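Local structure of NS6 protease (Murine norovirus 1, 4ASH) at residues I7-F20 / I137-K149. The protein acts as a trypsin-like cysteine protease that probably cleaves the norovirus polyprotein into its mature products. The protein carries 1 engineered substitution. Residues are numbered along the deposited sequence; the frame is centred on the assembly and turned at random.
Engineered in segment 137-149: A141 (natural residue Cys).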
loop_
_atom_site.group_PDB
_atom_site.type_symbol
_atom_site.label_atom_id
_atom_site.label_comp_id
_atom_site.label_asym_id
_atom_site.label_seq_id
_atom_site.Cartn_x
_atom_site.Cartn_y
_atom_site.Cartn_z
ATOM N N ILE A 7 11.232 8.983 4.208
ATOM C CA ILE A 7 10.119 8.269 3.590
ATOM C C ILE A 7 8.964 8.087 4.576
ATOM O O ILE A 7 7.801 8.006 4.188
ATOM C CB ILE A 7 10.567 6.893 3.050
ATOM C CG1 ILE A 7 9.599 6.382 1.979
ATOM C CG2 ILE A 7 10.717 5.887 4.191
ATOM C CD1 ILE A 7 10.108 5.168 1.227
ATOM N N TRP A 8 9.284 8.013 5.861
ATOM C CA TRP A 8 8.255 7.765 6.858
ATOM C C TRP A 8 7.246 8.906 7.015
ATOM O O TRP A 8 6.102 8.678 7.402
ATOM C CB TRP A 8 8.905 7.450 8.211
ATOM C CG TRP A 8 9.551 6.104 8.242
ATOM C CD1 TRP A 8 10.864 5.812 8.011
ATOM C CD2 TRP A 8 8.898 4.862 8.488
ATOM N NE1 TRP A 8 11.072 4.456 8.103
ATOM C CE2 TRP A 8 9.881 3.847 8.396
ATOM C CE3 TRP A 8 7.583 4.502 8.771
ATOM C CZ2 TRP A 8 9.590 2.503 8.610
ATOM C CZ3 TRP A 8 7.294 3.153 8.986
ATOM C CH2 TRP A 8 8.293 2.177 8.900
ATOM N N SER A 9 7.650 10.138 6.716
ATOM C CA SER A 9 6.715 11.247 6.867
ATOM C C SER A 9 5.603 11.164 5.822
ATOM O O SER A 9 4.591 11.868 5.938
ATOM C CB SER A 9 7.432 12.600 6.780
ATOM O OG SER A 9 7.695 12.926 5.435
ATOM N N ARG A 10 5.787 10.269 4.844
ATOM C CA ARG A 10 4.815 9.998 3.779
ATOM C C ARG A 10 3.697 9.069 4.236
ATOM O O ARG A 10 2.667 8.952 3.558
ATOM C CB ARG A 10 5.484 9.320 2.571
ATOM C CG ARG A 10 6.510 10.133 1.795
ATOM C CD ARG A 10 7.054 9.266 0.664
ATOM N NE ARG A 10 8.172 9.898 -0.020
ATOM C CZ ARG A 10 8.141 10.333 -1.273
ATOM N NH1 ARG A 10 7.050 10.172 -2.022
ATOM N NH2 ARG A 10 9.217 10.904 -1.783
ATOM N N VAL A 11 3.912 8.380 5.361
ATOM C CA VAL A 11 2.937 7.434 5.886
ATOM C C VAL A 11 2.124 8.168 6.945
ATOM O O VAL A 11 2.679 8.651 7.939
ATOM C CB VAL A 11 3.619 6.189 6.496
ATOM C CG1 VAL A 11 2.576 5.181 6.977
ATOM C CG2 VAL A 11 4.545 5.522 5.469
ATOM N N VAL A 12 0.826 8.314 6.692
ATOM C CA VAL A 12 -0.062 9.043 7.610
ATOM C C VAL A 12 -1.347 8.281 7.894
ATOM O O VAL A 12 -1.776 7.443 7.095
ATOM C CB VAL A 12 -0.417 10.466 7.090
ATOM C CG1 VAL A 12 0.849 11.312 6.924
ATOM C CG2 VAL A 12 -1.191 10.397 5.768
ATOM N N GLN A 13 -1.973 8.562 9.035
ATOM C CA GLN A 13 -3.247 7.921 9.340
ATOM C C GLN A 13 -4.311 8.357 8.340
ATOM O O GLN A 13 -4.275 9.471 7.801
ATOM C CB GLN A 13 -3.667 8.210 10.790
ATOM C CG GLN A 13 -2.806 7.430 11.745
ATOM C CD GLN A 13 -3.333 7.399 13.175
ATOM O OE1 GLN A 13 -4.313 6.708 13.481
ATOM N NE2 GLN A 13 -2.653 8.107 14.055
ATOM N N PHE A 14 -5.235 7.456 8.056
ATOM C CA PHE A 14 -6.275 7.721 7.077
ATOM C C PHE A 14 -7.426 6.765 7.324
ATOM O O PHE A 14 -7.255 5.553 7.251
ATOM C CB PHE A 14 -5.719 7.520 5.659
ATOM C CG PHE A 14 -6.580 8.106 4.586
ATOM C CD1 PHE A 14 -6.745 9.482 4.494
ATOM C CD2 PHE A 14 -7.235 7.292 3.669
ATOM C CE1 PHE A 14 -7.541 10.028 3.501
ATOM C CE2 PHE A 14 -8.033 7.835 2.674
ATOM C CZ PHE A 14 -8.185 9.209 2.592
ATOM N N GLY A 15 -8.603 7.310 7.618
ATOM C CA GLY A 15 -9.746 6.473 7.919
ATOM C C GLY A 15 -9.408 5.571 9.086
ATOM O O GLY A 15 -8.919 6.037 10.119
ATOM N N THR A 16 -9.649 4.280 8.912
ATOM C CA THR A 16 -9.360 3.287 9.945
ATOM C C THR A 16 -8.006 2.601 9.723
ATOM O O THR A 16 -7.732 1.531 10.278
ATOM C CB THR A 16 -10.482 2.234 10.033
ATOM O OG1 THR A 16 -10.685 1.632 8.748
ATOM C CG2 THR A 16 -11.778 2.885 10.496
ATOM N N GLY A 17 -7.145 3.248 8.937
ATOM C CA GLY A 17 -5.819 2.719 8.684
ATOM C C GLY A 17 -4.812 3.811 8.385
ATOM O O GLY A 17 -4.709 4.814 9.104
ATOM N N TRP A 18 -4.071 3.605 7.297
ATOM C CA TRP A 18 -2.976 4.477 6.909
ATOM C C TRP A 18 -3.007 4.659 5.403
ATOM O O TRP A 18 -3.721 3.944 4.703
ATOM C CB TRP A 18 -1.645 3.849 7.306
ATOM C CG TRP A 18 -1.588 3.603 8.772
ATOM C CD1 TRP A 18 -2.091 2.527 9.431
ATOM C CD2 TRP A 18 -1.019 4.460 9.756
ATOM N NE1 TRP A 18 -1.872 2.663 10.791
ATOM C CE2 TRP A 18 -1.209 3.844 11.006
ATOM C CE3 TRP A 18 -0.358 5.695 9.704
ATOM C CZ2 TRP A 18 -0.765 4.418 12.190
ATOM C CZ3 TRP A 18 0.086 6.260 10.882
ATOM C CH2 TRP A 18 -0.123 5.621 12.107
ATOM N N GLY A 19 -2.240 5.628 4.916
ATOM C CA GLY A 19 -2.009 5.769 3.484
ATOM C C GLY A 19 -0.614 6.328 3.261
ATOM O O GLY A 19 0.107 6.623 4.234
ATOM N N PHE A 20 -0.239 6.497 1.994
ATOM C CA PHE A 20 1.131 6.827 1.617
ATOM C C PHE A 20 1.143 7.833 0.486
ATOM O O PHE A 20 0.468 7.635 -0.538
ATOM C CB PHE A 20 1.852 5.558 1.154
ATOM C CG PHE A 20 3.307 5.762 0.811
ATOM C CD1 PHE A 20 4.242 5.997 1.807
ATOM C CD2 PHE A 20 3.743 5.710 -0.511
ATOM C CE1 PHE A 20 5.577 6.162 1.506
ATOM C CE2 PHE A 20 5.079 5.879 -0.818
ATOM C CZ PHE A 20 5.997 6.103 0.177
ATOM N N ILE A 137 -0.703 -6.150 12.334
ATOM C CA ILE A 137 -1.855 -6.297 13.205
ATOM C C ILE A 137 -3.052 -5.532 12.662
ATOM O O ILE A 137 -2.904 -4.680 11.790
ATOM C CB ILE A 137 -1.546 -5.768 14.616
ATOM C CG1 ILE A 137 -1.247 -4.266 14.565
ATOM C CG2 ILE A 137 -0.389 -6.539 15.230
ATOM C CD1 ILE A 137 -1.031 -3.639 15.942
ATOM N N PRO A 138 -4.255 -5.825 13.184
ATOM C CA PRO A 138 -5.404 -4.995 12.807
ATOM C C PRO A 138 -5.097 -3.531 13.055
ATOM O O PRO A 138 -4.685 -3.146 14.163
ATOM C CB PRO A 138 -6.497 -5.472 13.759
ATOM C CG PRO A 138 -6.158 -6.896 13.991
ATOM C CD PRO A 138 -4.654 -6.945 14.055
ATOM N N GLY A 139 -5.289 -2.720 12.025
ATOM C CA GLY A 139 -5.015 -1.301 12.100
ATOM C C GLY A 139 -3.900 -0.899 11.151
ATOM O O GLY A 139 -3.758 0.287 10.857
ATOM N N ASP A 140 -3.123 -1.879 10.680
ATOM C CA ASP A 140 -1.953 -1.615 9.838
ATOM C C ASP A 140 -2.291 -1.430 8.362
ATOM O O ASP A 140 -1.434 -0.970 7.603
ATOM C CB ASP A 140 -0.912 -2.735 9.925
ATOM C CG ASP A 140 -0.201 -2.809 11.265
ATOM O OD1 ASP A 140 -0.284 -1.863 12.087
ATOM O OD2 ASP A 140 0.475 -3.831 11.470
ATOM N N ALA A 141 -3.506 -1.781 7.942
ATOM C CA ALA A 141 -3.845 -1.696 6.513
ATOM C C ALA A 141 -3.643 -0.288 5.954
ATOM O O ALA A 141 -3.983 0.713 6.592
ATOM C CB ALA A 141 -5.261 -2.171 6.248
ATOM N N GLY A 142 -3.108 -0.240 4.739
ATOM C CA GLY A 142 -2.799 1.014 4.077
ATOM C C GLY A 142 -1.326 1.359 4.061
ATOM O O GLY A 142 -0.900 2.189 3.256
ATOM N N CYS A 143 -0.545 0.777 4.964
ATOM C CA CYS A 143 0.893 1.027 4.988
ATOM C C CYS A 143 1.555 0.492 3.713
ATOM O O CYS A 143 1.162 -0.564 3.180
ATOM C CB CYS A 143 1.540 0.442 6.243
ATOM S SG CYS A 143 1.061 1.327 7.767
ATOM N N PRO A 144 2.538 1.227 3.185
ATOM C CA PRO A 144 3.121 0.846 1.892
ATOM C C PRO A 144 4.128 -0.305 1.950
ATOM O O PRO A 144 4.823 -0.499 2.941
ATOM C CB PRO A 144 3.836 2.134 1.465
ATOM C CG PRO A 144 4.323 2.689 2.789
ATOM C CD PRO A 144 3.157 2.453 3.729
ATOM N N TYR A 145 4.216 -1.041 0.845
ATOM C CA TYR A 145 5.282 -1.999 0.628
ATOM C C TYR A 145 6.261 -1.352 -0.326
ATOM O O TYR A 145 5.855 -0.903 -1.399
ATOM C CB TYR A 145 4.730 -3.246 -0.061
ATOM C CG TYR A 145 3.978 -4.208 0.834
ATOM C CD1 TYR A 145 2.918 -3.778 1.627
ATOM C CD2 TYR A 145 4.322 -5.552 0.872
ATOM C CE1 TYR A 145 2.218 -4.662 2.442
ATOM C CE2 TYR A 145 3.632 -6.450 1.685
ATOM C CZ TYR A 145 2.581 -5.999 2.464
ATOM O OH TYR A 145 1.889 -6.881 3.276
ATOM N N VAL A 146 7.533 -1.301 0.048
ATOM C CA VAL A 146 8.541 -0.649 -0.783
ATOM C C VAL A 146 9.756 -1.553 -0.958
ATOM O O VAL A 146 9.965 -2.484 -0.193
ATOM C CB VAL A 146 9.001 0.708 -0.179
ATOM C CG1 VAL A 146 7.817 1.656 -0.010
ATOM C CG2 VAL A 146 9.706 0.501 1.160
ATOM N N TYR A 147 10.558 -1.288 -1.977
ATOM C CA TYR A 147 11.844 -1.968 -2.081
ATOM C C TYR A 147 12.833 -1.101 -2.834
ATOM O O TYR A 147 12.442 -0.156 -3.522
ATOM C CB TYR A 147 11.720 -3.358 -2.722
ATOM C CG TYR A 147 11.547 -3.377 -4.224
ATOM C CD1 TYR A 147 10.339 -3.027 -4.813
ATOM C CD2 TYR A 147 12.594 -3.759 -5.056
ATOM C CE1 TYR A 147 10.176 -3.061 -6.192
ATOM C CE2 TYR A 147 12.440 -3.795 -6.435
ATOM C CZ TYR A 147 11.230 -3.437 -6.995
ATOM O OH TYR A 147 11.074 -3.472 -8.367
ATOM N N LYS A 148 14.117 -1.395 -2.668
ATOM C CA LYS A 148 15.136 -0.666 -3.404
ATOM C C LYS A 148 15.379 -1.358 -4.736
ATOM O O LYS A 148 15.934 -2.458 -4.789
ATOM C CB LYS A 148 16.433 -0.559 -2.600
ATOM C CG LYS A 148 17.459 0.369 -3.238
ATOM C CD LYS A 148 18.776 0.357 -2.487
ATOM C CE LYS A 148 18.610 0.883 -1.072
ATOM N NZ LYS A 148 19.904 0.905 -0.329
ATOM N N LYS A 149 14.926 -0.721 -5.811
ATOM C CA LYS A 149 15.100 -1.267 -7.147
ATOM C C LYS A 149 16.347 -0.645 -7.741
ATOM O O LYS A 149 16.410 0.572 -7.941
ATOM C CB LYS A 149 13.891 -0.961 -8.030
ATOM C CG LYS A 149 13.871 -1.758 -9.330
ATOM C CD LYS A 149 12.649 -1.414 -10.176
ATOM C CE LYS A 149 12.576 -2.284 -11.420
ATOM N NZ LYS A 149 11.470 -1.882 -12.332
HETATM O O HOH W 1 -0.960 0.720 12.734
#
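W18 lays its indole across C143: SG sits over one face of the five-membered ring, 4.0 Å from its centroid and 29° off the normal, a sulfur-aromatic contact. CG of W18 stands anti to its carbonyl carbon (chi1 -59°), which sets the ring over the sulfur, while Q13 CG of the neighbouring strand lies over the opposite face, offset toward the rim. G139 O and A141 O lie at the ring edge, near its plane; W18 NE1 is 3.0 Å from G139 O and makes a weak bond to a water that lies beside D140 OD1. W18 N donates to A141 O (3.0 Å, 142° at the hydrogen) in the carbonyl plane, and G142 CA brings a C-H to W18 O at 3.1 Å. G142, at positive phi in the tight D140-C143 turn, has no side chain to hinder that approach. Further along, P144 and F20 cross at about a right angle: P144 CB rests over the phenyl face, 4.0 Å from the centroid, a CH-pi contact. V11 CG2 reaches P144 CD at 3.8 Å, so both strands of the hairpin touch the proline from the same side, and I7 CD1 touches V146 CG1 more loosely at 4.4 Å. D140 OD2, also salt-bridged to R91, takes the amide of I137 from above the carboxylate plane. The contact joins the N-terminal hairpin to the G-D-A-G turn of a chymotrypsin-like protease, where A141, engineered from Cys, probably sits at the position of the family's nucleophile, in a turn that probably shapes the oxyanion hole.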